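Local atomic coordinates of proteasome assembly chaperone family protein (PDB entry 3VR0), a protein that probably activates the archaeal proteasome, although it is a homologue of proteasome assembly chaperones. Residues 230-233 / 238-241. Sequence-based numbering, arbitrary orientation.
Sequences AVTK and EIDM
Thr232, on the closing turns of helix 221-235, faces the irregular segment 238-241, extended up to Asp240, that doubles back beside the helix, the backbones coming nearest at the CA atoms of Thr232 and Glu238, 6.5 Å apart. Thr232 is the hub, and its two branches do different work. Its methyl CG2 meets the end of the Ile239 side chain, CD1, at 3.8 Å; threonine suits this position because its CB carries both a methyl and a hydroxyl. OG1 lies between the backbone N and the carbonyl carbon (chi1 56°), which lets it hydrogen-bond to the helix carbonyl of Leu228 while accepting a hydrogen bond from a water 3.1 Å from OG1. That water in turn accepts from the amide of Ile239, its oxygen 2.7 Å from Ile239 N, so a loop N-H is tied to the helix through solvent. Residues 238-241 lie in the connection between helix 221-235 and the C-terminal helix 242-256 of this PAC2-family fold, and Met241 is the N-cap residue of the latter. Bent at chi2 (-66°), the flexible methionine reaches back until its CE methyl lies 4.1 Å from Thr232 OG1, a van der Waals approach; the Met241 side chain also rests on Leu228 and Ser229 of the same helix. Helix 45-57 closes the cluster: Leu53 packs on Thr232, Leu57 on Ile239, and His52 on Met241.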
# COMPACT_ATOMS: atom_id res chain seq x y z
N ALA C 230 31.69 -12.15 -17.50
CA ALA C 230 32.27 -10.89 -17.06
C ALA C 230 32.60 -10.96 -15.57
O ALA C 230 33.68 -10.55 -15.15
CB ALA C 230 31.37 -9.71 -17.38
N VAL C 231 31.65 -11.45 -14.76
CA VAL C 231 31.85 -11.54 -13.31
C VAL C 231 33.01 -12.52 -12.95
O VAL C 231 33.93 -12.12 -12.27
CB VAL C 231 30.57 -12.01 -12.61
CG1 VAL C 231 30.88 -12.34 -11.11
CG2 VAL C 231 29.45 -11.01 -12.80
N THR C 232 32.97 -13.77 -13.41
CA THR C 232 34.09 -14.69 -13.15
C THR C 232 35.43 -14.12 -13.64
O THR C 232 36.46 -14.18 -12.94
CB THR C 232 33.88 -16.07 -13.72
OG1 THR C 232 33.62 -15.99 -15.13
CG2 THR C 232 32.72 -16.79 -12.98
N LYS C 233 35.40 -13.42 -14.76
CA LYS C 233 36.62 -12.74 -15.19
C LYS C 233 37.12 -11.71 -14.18
O LYS C 233 38.32 -11.66 -13.87
CB LYS C 233 36.43 -12.15 -16.60
CG LYS C 233 37.23 -10.91 -16.94
CD LYS C 233 38.74 -11.12 -16.86
CE LYS C 233 39.29 -11.95 -17.98
NZ LYS C 233 40.58 -11.28 -18.40
N GLU C 238 37.82 -19.46 -13.40
CA GLU C 238 37.38 -20.05 -14.66
C GLU C 238 36.36 -21.11 -14.36
O GLU C 238 36.58 -22.01 -13.56
CB GLU C 238 38.57 -20.55 -15.50
CG GLU C 238 39.57 -19.40 -15.84
CD GLU C 238 40.69 -19.82 -16.81
OE1 GLU C 238 41.86 -19.40 -16.55
OE2 GLU C 238 40.40 -20.55 -17.81
N ILE C 239 35.21 -20.97 -14.97
CA ILE C 239 34.08 -21.80 -14.61
C ILE C 239 33.62 -22.39 -15.91
O ILE C 239 33.62 -21.71 -16.92
CB ILE C 239 33.02 -20.94 -13.84
CG1 ILE C 239 33.23 -21.12 -12.34
CG2 ILE C 239 31.62 -21.32 -14.13
CD1 ILE C 239 34.14 -20.11 -11.74
N ASP C 240 33.27 -23.66 -15.88
CA ASP C 240 32.76 -24.32 -17.05
C ASP C 240 31.32 -23.81 -17.35
O ASP C 240 30.42 -24.02 -16.55
CB ASP C 240 32.79 -25.85 -16.87
CG ASP C 240 32.43 -26.60 -18.14
OD1 ASP C 240 32.40 -25.95 -19.21
OD2 ASP C 240 32.17 -27.83 -18.08
N MET C 241 31.14 -23.19 -18.52
CA MET C 241 29.83 -22.65 -18.97
C MET C 241 28.93 -23.62 -19.77
O MET C 241 27.86 -23.22 -20.25
CB MET C 241 30.06 -21.36 -19.78
CG MET C 241 30.83 -20.29 -19.02
SD MET C 241 29.88 -19.67 -17.58
CE MET C 241 31.00 -18.39 -17.08
O HOH W 1 34.66 -18.67 -16.29